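Local coordinates for pectate lyase (PDB 5GT5), which probably cleaves polygalacturonate and partly methylated pectin within the chain by elimination, with calcium as the likely cofactor, as a secreted family 1 polysaccharide lyase, at residues P219-L224 and L231-I236; R298-R303 and F319-N324; G175-K180 and S191-D196; H83-Q88 and I112-I117. The protein carries 1 engineered substitution. One frame throughout, in Å; residues are numbered along the deposited sequence.

Interaction 1: P219-L224 and L231-I236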
loop_
_atom_site.group_PDB
_atom_site.type_symbol
_atom_site.label_atom_id
_atom_site.label_comp_id
_atom_site.label_asym_id
_atom_site.label_seq_id
_atom_site.Cartn_x
_atom_site.Cartn_y
_atom_site.Cartn_z
ATOM N N PRO A 219 10.533 -42.616 -18.296
ATOM C CA PRO A 219 9.743 -43.760 -17.795
ATOM C C PRO A 219 8.228 -43.529 -17.692
ATOM O O PRO A 219 7.457 -44.439 -18.042
ATOM C CB PRO A 219 10.335 -44.027 -16.414
ATOM C CG PRO A 219 11.694 -43.367 -16.430
ATOM C CD PRO A 219 11.657 -42.252 -17.415
ATOM N N MET A 220 7.795 -42.352 -17.243
ATOM C CA MET A 220 6.363 -42.094 -17.185
ATOM C C MET A 220 5.737 -42.055 -18.573
ATOM O O MET A 220 4.717 -42.696 -18.803
ATOM C CB MET A 220 6.096 -40.775 -16.452
ATOM C CG MET A 220 4.616 -40.453 -16.384
ATOM S SD MET A 220 4.465 -38.920 -15.469
ATOM C CE MET A 220 2.762 -38.556 -15.763
ATOM N N TYR A 221 6.330 -41.276 -19.470
ATOM C CA TYR A 221 5.854 -41.224 -20.841
ATOM C C TYR A 221 5.807 -42.623 -21.456
ATOM O O TYR A 221 4.790 -43.037 -22.074
ATOM C CB TYR A 221 6.741 -40.282 -21.668
ATOM C CG TYR A 221 6.261 -40.184 -23.099
ATOM C CD1 TYR A 221 5.189 -39.379 -23.436
ATOM C CD2 TYR A 221 6.857 -40.947 -24.112
ATOM C CE1 TYR A 221 4.707 -39.315 -24.735
ATOM C CE2 TYR A 221 6.405 -40.870 -25.413
ATOM C CZ TYR A 221 5.340 -40.047 -25.729
ATOM O OH TYR A 221 4.842 -39.985 -27.009
ATOM N N ASN A 222 6.886 -43.374 -21.249
ATOM C CA ASN A 222 6.958 -44.746 -21.761
ATOM C C ASN A 222 5.827 -45.619 -21.212
ATOM O O ASN A 222 5.145 -46.331 -21.953
ATOM C CB ASN A 222 8.339 -45.338 -21.447
ATOM C CG ASN A 222 8.606 -46.648 -22.164
ATOM O OD1 ASN A 222 8.363 -46.787 -23.364
ATOM N ND2 ASN A 222 9.098 -47.629 -21.416
ATOM N N TYR A 223 5.561 -45.510 -19.917
ATOM C CA TYR A 223 4.478 -46.260 -19.314
ATOM C C TYR A 223 3.114 -45.881 -19.906
ATOM O O TYR A 223 2.287 -46.738 -20.198
ATOM C CB TYR A 223 4.486 -46.034 -17.809
ATOM C CG TYR A 223 3.420 -46.801 -17.101
ATOM C CD1 TYR A 223 3.510 -48.178 -16.952
ATOM C CD2 TYR A 223 2.286 -46.158 -16.599
ATOM C CE1 TYR A 223 2.507 -48.885 -16.295
ATOM C CE2 TYR A 223 1.274 -46.859 -15.942
ATOM C CZ TYR A 223 1.379 -48.219 -15.825
ATOM O OH TYR A 223 0.362 -48.911 -15.180
ATOM N N LEU A 224 2.868 -44.582 -20.057
ATOM C CA LEU A 224 1.608 -44.121 -20.625
ATOM C C LEU A 224 1.379 -44.647 -22.042
ATOM O O LEU A 224 0.241 -44.949 -22.415
ATOM C CB LEU A 224 1.550 -42.601 -20.626
ATOM C CG LEU A 224 1.608 -41.939 -19.253
ATOM C CD1 LEU A 224 1.757 -40.424 -19.464
ATOM C CD2 LEU A 224 0.335 -42.290 -18.443
ATOM N N LEU A 231 -2.226 -45.128 -24.202
ATOM C CA LEU A 231 -2.384 -43.787 -24.775
ATOM C C LEU A 231 -1.527 -43.626 -26.005
ATOM O O LEU A 231 -0.372 -44.045 -26.033
ATOM C CB LEU A 231 -1.963 -42.733 -23.755
ATOM C CG LEU A 231 -2.995 -42.542 -22.641
ATOM C CD1 LEU A 231 -2.321 -41.887 -21.401
ATOM C CD2 LEU A 231 -4.201 -41.704 -23.085
ATOM N N SER A 232 -2.082 -42.974 -27.016
ATOM C CA SER A 232 -1.287 -42.637 -28.193
ATOM C C SER A 232 -0.464 -41.359 -27.952
ATOM O O SER A 232 -0.703 -40.590 -27.022
ATOM C CB SER A 232 -2.208 -42.441 -29.397
ATOM O OG SER A 232 -2.977 -41.259 -29.239
ATOM N N LYS A 233 0.535 -41.114 -28.791
ATOM C CA LYS A 233 1.258 -39.845 -28.732
ATOM C C LYS A 233 0.310 -38.666 -28.880
ATOM O O LYS A 233 0.404 -37.694 -28.132
ATOM C CB LYS A 233 2.334 -39.836 -29.826
ATOM C CG LYS A 233 3.038 -38.540 -30.083
ATOM C CD LYS A 233 4.011 -38.693 -31.269
ATOM C CE LYS A 233 3.265 -39.117 -32.537
ATOM N NZ LYS A 233 4.127 -39.868 -33.513
ATOM N N GLU A 234 -0.630 -38.769 -29.806
ATOM C CA GLU A 234 -1.627 -37.746 -30.014
ATOM C C GLU A 234 -2.483 -37.546 -28.764
ATOM O O GLU A 234 -2.759 -36.407 -28.401
ATOM C CB GLU A 234 -2.489 -38.091 -31.232
ATOM C CG GLU A 234 -1.687 -38.091 -32.551
ATOM C CD GLU A 234 -0.893 -39.416 -32.875
ATOM O OE1 GLU A 234 -0.991 -40.462 -32.152
ATOM O OE2 GLU A 234 -0.169 -39.398 -33.913
ATOM N N ASP A 235 -2.871 -38.632 -28.096
ATOM C CA ASP A 235 -3.638 -38.539 -26.854
ATOM C C ASP A 235 -2.858 -37.759 -25.834
ATOM O O ASP A 235 -3.414 -36.895 -25.142
ATOM C CB ASP A 235 -3.901 -39.924 -26.267
ATOM C CG ASP A 235 -4.958 -40.716 -27.013
ATOM O OD1 ASP A 235 -5.821 -40.160 -27.732
ATOM O OD2 ASP A 235 -4.916 -41.956 -26.839
ATOM N N ILE A 236 -1.572 -38.074 -25.702
ATOM C CA ILE A 236 -0.756 -37.404 -24.674
ATOM C C ILE A 236 -0.560 -35.920 -24.990
ATOM O O ILE A 236 -0.645 -35.078 -24.099
ATOM C CB ILE A 236 0.547 -38.169 -24.420
ATOM C CG1 ILE A 236 0.214 -39.586 -23.885
ATOM C CG2 ILE A 236 1.526 -37.382 -23.515
ATOM C CD1 ILE A 236 1.445 -40.477 -23.813
#

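Interaction 2: R298-R303 and F319-N324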
loop_
_atom_site.group_PDB
_atom_site.type_symbol
_atom_site.label_atom_id
_atom_site.label_comp_id
_atom_site.label_asym_id
_atom_site.label_seq_id
_atom_site.Cartn_x
_atom_site.Cartn_y
_atom_site.Cartn_z
ATOM N N ARG A 298 -12.013 -30.743 -21.559
ATOM C CA ARG A 298 -13.132 -31.678 -21.348
ATOM C C ARG A 298 -13.113 -32.731 -22.466
ATOM O O ARG A 298 -13.274 -33.939 -22.210
ATOM C CB ARG A 298 -14.461 -30.894 -21.332
ATOM C CG ARG A 298 -15.701 -31.745 -20.990
ATOM C CD ARG A 298 -15.666 -32.127 -19.575
ATOM N NE ARG A 298 -16.907 -32.748 -19.107
ATOM C CZ ARG A 298 -17.007 -33.263 -17.891
ATOM N NH1 ARG A 298 -15.959 -33.245 -17.082
ATOM N NH2 ARG A 298 -18.145 -33.833 -17.485
ATOM N N ALA A 299 -12.871 -32.291 -23.696
ATOM C CA ALA A 299 -12.721 -33.242 -24.819
ATOM C C ALA A 299 -11.557 -34.205 -24.606
ATOM O O ALA A 299 -11.679 -35.419 -24.834
ATOM C CB ALA A 299 -12.579 -32.509 -26.141
ATOM N N ALA A 300 -10.423 -33.687 -24.147
ATOM C CA ALA A 300 -9.234 -34.518 -23.937
ATOM C C ALA A 300 -9.503 -35.590 -22.897
ATOM O O ALA A 300 -8.980 -36.701 -23.000
ATOM C CB ALA A 300 -8.029 -33.639 -23.542
ATOM N N GLN A 301 -10.323 -35.267 -21.895
ATOM C CA GLN A 301 -10.671 -36.235 -20.865
ATOM C C GLN A 301 -11.320 -37.490 -21.449
ATOM O O GLN A 301 -11.133 -38.572 -20.894
ATOM C CB GLN A 301 -11.611 -35.580 -19.835
ATOM C CG GLN A 301 -12.214 -36.541 -18.794
ATOM C CD GLN A 301 -11.223 -37.046 -17.771
ATOM O OE1 GLN A 301 -11.015 -36.418 -16.725
ATOM N NE2 GLN A 301 -10.655 -38.225 -18.022
ATOM N N THR A 302 -12.036 -37.349 -22.567
ATOM C CA THR A 302 -12.725 -38.508 -23.178
ATOM C C THR A 302 -11.735 -39.560 -23.673
ATOM O O THR A 302 -12.123 -40.716 -23.904
ATOM C CB THR A 302 -13.650 -38.112 -24.348
ATOM O OG1 THR A 302 -12.870 -37.686 -25.481
ATOM C CG2 THR A 302 -14.675 -37.041 -23.909
ATOM N N ARG A 303 -10.466 -39.174 -23.842
ATOM C CA ARG A 303 -9.423 -40.103 -24.283
ATOM C C ARG A 303 -8.937 -41.001 -23.168
ATOM O O ARG A 303 -8.219 -41.976 -23.438
ATOM C CB ARG A 303 -8.231 -39.325 -24.900
ATOM C CG ARG A 303 -8.596 -38.405 -26.065
ATOM C CD ARG A 303 -7.415 -37.492 -26.369
ATOM N NE ARG A 303 -7.695 -36.551 -27.453
ATOM C CZ ARG A 303 -7.217 -36.674 -28.696
ATOM N NH1 ARG A 303 -6.435 -37.692 -29.025
ATOM N NH2 ARG A 303 -7.506 -35.746 -29.592
ATOM N N PHE A 319 -1.712 -38.173 -14.224
ATOM C CA PHE A 319 -1.877 -37.792 -15.625
ATOM C C PHE A 319 -3.330 -37.798 -15.998
ATOM O O PHE A 319 -3.948 -38.864 -16.133
ATOM C CB PHE A 319 -1.097 -38.711 -16.558
ATOM C CG PHE A 319 -1.045 -38.199 -17.969
ATOM C CD1 PHE A 319 -0.253 -37.100 -18.287
ATOM C CD2 PHE A 319 -1.831 -38.762 -18.964
ATOM C CE1 PHE A 319 -0.227 -36.595 -19.586
ATOM C CE2 PHE A 319 -1.827 -38.249 -20.240
ATOM C CZ PHE A 319 -1.003 -37.166 -20.554
ATOM N N GLY A 320 -3.888 -36.617 -16.210
ATOM C CA GLY A 320 -5.305 -36.488 -16.475
ATOM C C GLY A 320 -5.756 -35.040 -16.500
ATOM O O GLY A 320 -4.925 -34.129 -16.641
ATOM N N ILE A 321 -7.060 -34.839 -16.377
ATOM C CA ILE A 321 -7.674 -33.515 -16.493
ATOM C C ILE A 321 -8.362 -33.145 -15.190
ATOM O O ILE A 321 -9.378 -33.725 -14.831
ATOM C CB ILE A 321 -8.680 -33.504 -17.642
ATOM C CG1 ILE A 321 -8.000 -33.877 -18.961
ATOM C CG2 ILE A 321 -9.391 -32.156 -17.765
ATOM C CD1 ILE A 321 -6.978 -32.867 -19.437
ATOM N N THR A 322 -7.798 -32.180 -14.463
ATOM C CA THR A 322 -8.501 -31.593 -13.323
ATOM C C THR A 322 -9.494 -30.624 -13.919
ATOM O O THR A 322 -9.237 -30.043 -14.984
ATOM C CB THR A 322 -7.497 -30.907 -12.404
ATOM O OG1 THR A 322 -6.656 -31.943 -11.870
ATOM C CG2 THR A 322 -8.170 -30.152 -11.244
ATOM N N SER A 323 -10.661 -30.505 -13.289
ATOM C CA SER A 323 -11.756 -29.698 -13.846
ATOM C C SER A 323 -12.375 -28.835 -12.774
ATOM O O SER A 323 -13.527 -29.030 -12.379
ATOM C CB SER A 323 -12.791 -30.630 -14.497
ATOM O OG SER A 323 -13.690 -29.919 -15.330
ATOM N N ASN A 324 -11.569 -27.895 -12.281
ATOM C CA ASN A 324 -11.973 -26.978 -11.240
ATOM C C ASN A 324 -12.095 -25.569 -11.771
ATOM O O ASN A 324 -11.547 -25.247 -12.817
ATOM C CB ASN A 324 -10.965 -26.960 -10.092
ATOM C CG ASN A 324 -10.926 -28.262 -9.295
ATOM O OD1 ASN A 324 -11.835 -29.110 -9.377
ATOM N ND2 ASN A 324 -9.845 -28.422 -8.509
HETATM O O HOH W 1 -11.890 -34.200 -15.689
HETATM O O HOH W 2 -8.766 -36.953 -15.548
#

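Interaction 3: G175-K180 and S191-D196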
loop_
_atom_site.group_PDB
_atom_site.type_symbol
_atom_site.label_atom_id
_atom_site.label_comp_id
_atom_site.label_asym_id
_atom_site.label_seq_id
_atom_site.Cartn_x
_atom_site.Cartn_y
_atom_site.Cartn_z
ATOM N N GLY A 175 2.751 -22.259 -11.905
ATOM C CA GLY A 175 1.671 -21.284 -12.005
ATOM C C GLY A 175 1.838 -20.209 -13.062
ATOM O O GLY A 175 2.930 -19.955 -13.598
ATOM N N LEU A 176 0.732 -19.537 -13.340
ATOM C CA LEU A 176 0.729 -18.450 -14.312
ATOM C C LEU A 176 1.011 -17.134 -13.614
ATOM O O LEU A 176 2.043 -16.512 -13.883
ATOM C CB LEU A 176 -0.604 -18.409 -15.044
ATOM C CG LEU A 176 -0.960 -19.708 -15.763
ATOM C CD1 LEU A 176 -2.355 -19.576 -16.428
ATOM C CD2 LEU A 176 0.109 -20.063 -16.786
ATOM N N VAL A 177 0.111 -16.676 -12.747
ATOM C CA VAL A 177 0.418 -15.514 -11.909
ATOM C C VAL A 177 0.002 -15.890 -10.496
ATOM O O VAL A 177 -1.180 -16.166 -10.238
ATOM C CB VAL A 177 -0.307 -14.207 -12.324
ATOM C CG1 VAL A 177 0.115 -13.065 -11.398
ATOM C CG2 VAL A 177 -0.005 -13.845 -13.797
ATOM N N ASP A 178 0.975 -15.946 -9.586
ATOM C CA ASP A 178 0.777 -16.319 -8.189
ATOM C C ASP A 178 1.034 -15.120 -7.326
ATOM O O ASP A 178 1.870 -14.248 -7.655
ATOM C CB ASP A 178 1.728 -17.422 -7.799
ATOM C CG ASP A 178 1.437 -18.739 -8.511
ATOM O OD1 ASP A 178 0.328 -18.931 -9.043
ATOM O OD2 ASP A 178 2.347 -19.611 -8.528
ATOM N N SER A 179 0.329 -15.053 -6.209
ATOM C CA SER A 179 0.450 -13.911 -5.313
ATOM C C SER A 179 0.634 -14.447 -3.912
ATOM O O SER A 179 -0.211 -15.228 -3.443
ATOM C CB SER A 179 -0.782 -13.029 -5.446
ATOM O OG SER A 179 -0.586 -11.822 -4.729
ATOM N N LYS A 180 1.702 -14.046 -3.231
ATOM C CA LYS A 180 2.153 -14.700 -2.022
ATOM C C LYS A 180 2.633 -13.699 -0.963
ATOM O O LYS A 180 2.876 -12.501 -1.246
ATOM C CB LYS A 180 3.341 -15.630 -2.362
ATOM C CG LYS A 180 3.080 -16.732 -3.377
ATOM C CD LYS A 180 4.372 -17.534 -3.539
ATOM C CE LYS A 180 4.215 -18.669 -4.536
ATOM N NZ LYS A 180 5.502 -19.436 -4.641
ATOM N N SER A 191 -6.792 -9.967 -19.857
ATOM C CA SER A 191 -5.688 -10.896 -20.133
ATOM C C SER A 191 -6.169 -12.263 -20.565
ATOM O O SER A 191 -7.267 -12.686 -20.195
ATOM C CB SER A 191 -4.729 -10.997 -18.933
ATOM O OG SER A 191 -4.111 -9.719 -18.705
ATOM N N THR A 192 -5.336 -12.925 -21.353
ATOM C CA THR A 192 -5.632 -14.272 -21.848
ATOM C C THR A 192 -4.689 -15.271 -21.210
ATOM O O THR A 192 -3.473 -15.023 -21.139
ATOM C CB THR A 192 -5.441 -14.303 -23.368
ATOM O OG1 THR A 192 -6.461 -13.474 -23.962
ATOM C CG2 THR A 192 -5.563 -15.741 -23.887
ATOM N N PHE A 193 -5.255 -16.385 -20.727
ATOM C CA PHE A 193 -4.517 -17.504 -20.176
ATOM C C PHE A 193 -4.969 -18.696 -20.988
ATOM O O PHE A 193 -6.162 -18.992 -21.002
ATOM C CB PHE A 193 -4.864 -17.652 -18.679
ATOM C CG PHE A 193 -4.633 -16.390 -17.875
ATOM C CD1 PHE A 193 -5.601 -15.368 -17.843
ATOM C CD2 PHE A 193 -3.443 -16.220 -17.165
ATOM C CE1 PHE A 193 -5.383 -14.211 -17.095
ATOM C CE2 PHE A 193 -3.203 -15.059 -16.440
ATOM C CZ PHE A 193 -4.147 -14.044 -16.411
ATOM N N LYS A 194 -4.044 -19.333 -21.703
ATOM C CA LYS A 194 -4.440 -20.418 -22.616
ATOM C C LYS A 194 -3.451 -21.553 -22.574
ATOM O O LYS A 194 -2.286 -21.433 -22.175
ATOM C CB LYS A 194 -4.583 -19.927 -24.059
ATOM C CG LYS A 194 -3.327 -19.340 -24.637
ATOM C CD LYS A 194 -3.575 -18.811 -26.060
ATOM C CE LYS A 194 -2.353 -18.135 -26.613
ATOM N NZ LYS A 194 -2.621 -17.681 -28.018
ATOM N N GLY A 195 -3.946 -22.698 -23.002
ATOM C CA GLY A 195 -3.105 -23.867 -23.164
ATOM C C GLY A 195 -2.520 -23.980 -24.553
ATOM O O GLY A 195 -2.537 -23.029 -25.361
ATOM N N ASP A 196 -1.953 -25.153 -24.813
ATOM C CA ASP A 196 -1.337 -25.476 -26.090
ATOM C C ASP A 196 -2.416 -25.938 -27.078
ATOM O O ASP A 196 -3.328 -26.668 -26.706
ATOM C CB ASP A 196 -0.340 -26.619 -25.829
ATOM C CG ASP A 196 0.527 -26.958 -27.051
ATOM O OD1 ASP A 196 1.636 -26.393 -27.180
ATOM O OD2 ASP A 196 0.125 -27.842 -27.831
#

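Interaction 4: H83-Q88 and I112-I117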
loop_
_atom_site.group_PDB
_atom_site.type_symbol
_atom_site.label_atom_id
_atom_site.label_comp_id
_atom_site.label_asym_id
_atom_site.label_seq_id
_atom_site.Cartn_x
_atom_site.Cartn_y
_atom_site.Cartn_z
ATOM N N HIS A 83 12.572 -30.636 -21.713
ATOM C CA HIS A 83 12.218 -30.014 -22.987
ATOM C C HIS A 83 13.471 -29.792 -23.831
ATOM O O HIS A 83 14.415 -29.155 -23.352
ATOM C CB HIS A 83 11.456 -28.693 -22.825
ATOM C CG HIS A 83 10.682 -28.307 -24.043
ATOM N ND1 HIS A 83 11.290 -27.965 -25.242
ATOM C CD2 HIS A 83 9.350 -28.261 -24.264
ATOM C CE1 HIS A 83 10.352 -27.712 -26.139
ATOM N NE2 HIS A 83 9.166 -27.896 -25.574
ATOM N N PRO A 84 13.481 -30.317 -25.063
ATOM C CA PRO A 84 14.713 -30.190 -25.863
ATOM C C PRO A 84 15.168 -28.737 -26.092
ATOM O O PRO A 84 16.369 -28.477 -26.137
ATOM C CB PRO A 84 14.339 -30.870 -27.187
ATOM C CG PRO A 84 12.845 -30.843 -27.258
ATOM C CD PRO A 84 12.397 -30.992 -25.801
ATOM N N VAL A 85 14.231 -27.802 -26.202
ATOM C CA VAL A 85 14.601 -26.410 -26.428
ATOM C C VAL A 85 15.175 -25.823 -25.151
ATOM O O VAL A 85 16.211 -25.175 -25.176
ATOM C CB VAL A 85 13.408 -25.588 -26.921
ATOM C CG1 VAL A 85 13.744 -24.104 -26.960
ATOM C CG2 VAL A 85 12.959 -26.066 -28.311
ATOM N N LEU A 86 14.490 -26.043 -24.032
ATOM C CA LEU A 86 14.896 -25.439 -22.772
ATOM C C LEU A 86 16.209 -26.010 -22.262
ATOM O O LEU A 86 16.946 -25.326 -21.548
ATOM C CB LEU A 86 13.767 -25.560 -21.733
ATOM C CG LEU A 86 12.450 -24.889 -22.121
ATOM C CD1 LEU A 86 11.453 -25.033 -20.964
ATOM C CD2 LEU A 86 12.695 -23.411 -22.389
ATOM N N LYS A 87 16.509 -27.266 -22.608
ATOM C CA LYS A 87 17.803 -27.832 -22.234
ATOM C C LYS A 87 18.956 -27.056 -22.873
ATOM O O LYS A 87 20.046 -26.965 -22.287
ATOM C CB LYS A 87 17.877 -29.322 -22.592
ATOM C CG LYS A 87 17.042 -30.147 -21.660
ATOM C CD LYS A 87 16.887 -31.620 -22.048
ATOM C CE LYS A 87 18.134 -32.399 -21.718
ATOM N NZ LYS A 87 17.936 -33.880 -21.890
ATOM N N GLN A 88 18.715 -26.490 -24.057
ATOM C CA GLN A 88 19.684 -25.625 -24.726
ATOM C C GLN A 88 19.661 -24.205 -24.195
ATOM O O GLN A 88 20.708 -23.651 -23.876
ATOM C CB GLN A 88 19.429 -25.611 -26.225
ATOM C CG GLN A 88 19.588 -26.968 -26.893
ATOM C CD GLN A 88 19.170 -26.925 -28.356
ATOM O OE1 GLN A 88 19.662 -26.092 -29.127
ATOM N NE2 GLN A 88 18.253 -27.811 -28.745
ATOM N N ILE A 112 7.988 -12.672 -23.781
ATOM C CA ILE A 112 9.010 -12.936 -22.772
ATOM C C ILE A 112 9.130 -14.449 -22.667
ATOM O O ILE A 112 8.173 -15.106 -22.229
ATOM C CB ILE A 112 8.580 -12.388 -21.395
ATOM C CG1 ILE A 112 8.314 -10.870 -21.471
ATOM C CG2 ILE A 112 9.618 -12.697 -20.308
ATOM C CD1 ILE A 112 9.516 -10.073 -21.851
ATOM N N LYS A 113 10.267 -15.011 -23.074
ATOM C CA LYS A 113 10.449 -16.469 -23.170
ATOM C C LYS A 113 11.585 -16.966 -22.301
ATOM O O LYS A 113 12.615 -16.297 -22.170
ATOM C CB LYS A 113 10.710 -16.877 -24.622
ATOM C CG LYS A 113 9.538 -16.640 -25.554
ATOM C CD LYS A 113 9.789 -17.321 -26.925
ATOM C CE LYS A 113 10.497 -16.389 -27.865
ATOM N NZ LYS A 113 11.254 -17.116 -28.962
ATOM N N HIS A 114 11.379 -18.138 -21.695
ATOM C CA HIS A 114 12.431 -18.884 -20.991
ATOM C C HIS A 114 12.813 -18.251 -19.691
ATOM O O HIS A 114 13.921 -18.464 -19.194
ATOM C CB HIS A 114 13.672 -19.136 -21.876
ATOM C CG HIS A 114 13.302 -19.558 -23.260
ATOM N ND1 HIS A 114 14.024 -19.187 -24.378
ATOM C CD2 HIS A 114 12.219 -20.234 -23.703
ATOM C CE1 HIS A 114 13.415 -19.669 -25.456
ATOM N NE2 HIS A 114 12.327 -20.316 -25.072
ATOM N N ALA A 115 11.892 -17.481 -19.113
ATOM C CA ALA A 115 12.175 -16.834 -17.817
ATOM C C ALA A 115 10.959 -16.632 -16.950
ATOM O O ALA A 115 9.887 -16.264 -17.433
ATOM C CB ALA A 115 12.925 -15.500 -17.968
ATOM N N ALA A 116 11.161 -16.835 -15.650
ATOM C CA ALA A 116 10.180 -16.474 -14.624
ATOM C C ALA A 116 10.476 -15.074 -14.108
ATOM O O ALA A 116 11.643 -14.682 -13.996
ATOM C CB ALA A 116 10.289 -17.446 -13.441
ATOM N N ILE A 117 9.422 -14.329 -13.785
ATOM C CA ILE A 117 9.544 -13.005 -13.149
ATOM C C ILE A 117 9.048 -13.090 -11.716
ATOM O O ILE A 117 7.956 -13.605 -11.456
ATOM C CB ILE A 117 8.780 -11.927 -13.896
ATOM C CG1 ILE A 117 9.421 -11.732 -15.283
ATOM C CG2 ILE A 117 8.805 -10.571 -13.081
ATOM C CD1 ILE A 117 8.712 -10.735 -16.136
#

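Interaction 1: P219-L224 and L231-I236
Leu224 and Leu231 close the short connection between two consecutive helices, 219-225 and 233-241, which lie toward the outside of this lyase's parallel beta-helix. Leu231 N donates to Leu224 O at 3.1 Å, and the two side chains run alongside each other in the same direction, Leu224 CD2 being 4.0 Å from Leu231 CD1. Just past this joint a capping box starts the second helix: Asp235 N gives its hydrogen to Ser232 OG at 2.9 Å, while Ser232 N returns one to Asp235 OD2 at 3.0 Å, arriving from above the carboxylate plane. Ile236, one residue further on, presents CD1 to both Tyr221 CE1 (3.6 Å) and Leu224 CB (3.8 Å). The tyrosine ring extends from its helix with CG anti to the backbone N (chi1 -179°), which carries its hydroxyl as far as the CB of Lys233 and into a hydrogen bond with Glu212 of helix 203-212. With an alanine at Tyr221, Ile236 CD1 would probably lose one of its apolar neighbours and Glu212 its phenolic mate. The chemistry is therefore divided: aliphatic and aromatic carbon fills the buried middle, and polar groups hold the connection and the start of the second helix.

Interaction 2: R298-R303 and F319-N324
Gln301 meets Ile321 through a side chain that first runs out with CG anti to the backbone N (chi1 172°) and then bends at chi2 (71°), turning its amide oxygen toward the Ile321 backbone. The setting is the outside of the right-handed parallel beta-helix, where helix 295-301 lies against the loop that leads from helix 306-314 into strand 324-329. The two side chains pass one another running opposite ways, and Ile321 CG1 comes 4.0 Å from Gln301 CA. With chi2 near -66°, the isoleucine sends its CD1 toward Ala300, whose CB lies 4.3 Å from it.

The polar half of the contact goes through solvent. One water donates to Gln301 OE1 and, at 2.7 Å, to Ile321 O. A second water also donates to Gln301 OE1 but accepts from Ile321 N at 2.8 Å, so a single amide oxygen is linked to both polar backbone atoms of one residue. Since Gln301 OE1 and Ile321 O are both acceptors, the first water supplies the hydrogens that let them lie near each other.

Further along, the Arg298 guanidinium approaches Ser323 only loosely; the stronger partners are Asp374, in a salt bridge with Arg298, and Gln345, which bonds to Arg298 NH1 through its side chain and to Ser323 OG through its backbone N. Ser323 lies about 12 Å, side chain to side chain, from Arg276, the probable catalytic residue. On the other segment Ala299 O is an acceptor used twice, taking hydrogens from Thr302 N and, at 2.6 Å, from Thr302 OG1.

Interaction 3: G175-K180 and S191-D196
Phe193 carries this contact, reaching from segment 191-196 to Leu176 and Val177. Ser191 and Thr192 open the segment, their hydroxyls bonded elsewhere, that of Thr192 to Lys433. Phe193 comes next, its CB directed toward the other segment; with CG beside the backbone N (chi1 -55°), the CD2 side of the ring is laid against Leu176. Leu176 comes to the ring at a slant and touches it with one methyl: Leu176 CD1 lies 3.6 Å from Phe193 CD2 and 3.9 Å from Phe193 CB. Val177 comes in at the ring's edge, near its plane, with CG2 4.3 Å from Phe193 CE2. All three side chains are buried and wholly apolar where they meet. Lys194 directs its CB away, and the chain runs on through Gly195 to Asp196.

The neighbour of Val177 on the other segment, Asp178, is a likely calcium ligand, so the packing lies close to the probable calcium site, the Leu176 side chain about 7 Å from that of Asp152, another likely ligand. Strand 177-180 belongs to the sheet that also holds 154-157, while strand 184-194 runs parallel to 168-169 and 262-271 on other faces of the beta-helix; Ile188, packing on both Val177 and Phe193, continues the apolar interior between them.

Interaction 4: H83-Q88 and I112-I117
His114 is the side chain to follow, since Leu86 and Val85 both come up against its ring. Its CB points toward helix 84-89, and CG stands anti to the carbonyl carbon (chi1 -43°). Already at CG a leucine methyl is present, Leu86 CD2 being 4.0 Å away. From there the ring divides. Along one branch, ND1 is hydrogen-bonded to Glu64. Along the other, CD2 makes the closest touch of the contact, 3.5 Å from Leu86 CD2. At the far end NE2 bonds to Glu134 and has Val85 CG1 4.5 Å off. Both methyls approach the ring obliquely, whereas Lys113 CB sits over the centre of one face, 3.7 Å above the plane. Two carboxylates, one at each ring nitrogen, fix the rotation of the imidazole and would be expected to favour its doubly protonated form.

On the helix side, His83 serves as N-cap: Val85 N donates to His83 ND1 at 3.1 Å, meeting it in the ring plane. That cap is itself held from outside, because the His83 ring stacks on Trp203 and its NE2 bonds to the Trp203 carbonyl oxygen; the same tryptophan packs on Val85 and Leu86.

The backbone of His114 lies in the left-handed helical region (phi 73°, psi 25°), and this single residue turns the chain from strand 111-113 into strand 115-120. Such a sharp corner between strands of different faces belongs to the coil of a parallel beta-helix, here with a short capped helix laid over it.

In the fold
From the N terminus the first contact met is interaction 4, closing a loop of mostly strand between helix 84-89 and a corner of the beta-helix. Interaction 3 follows, a short closure within the core, almost at the centre of the chain; both reach the sheet that contains strands 115-120 and 177-180, though their nearest atoms stay about 7 Å apart. Interaction 1 then closes the short loop between helices 219-225 and 233-241, and interaction 2 spans a mainly helical excursion before strand 324-329. The four run in series, with none nested or crossed. Interactions 1 and 2 touch: Asp235 and Arg303 form a salt bridge, and Phe319 packs against Leu224, Leu231 and Ile236.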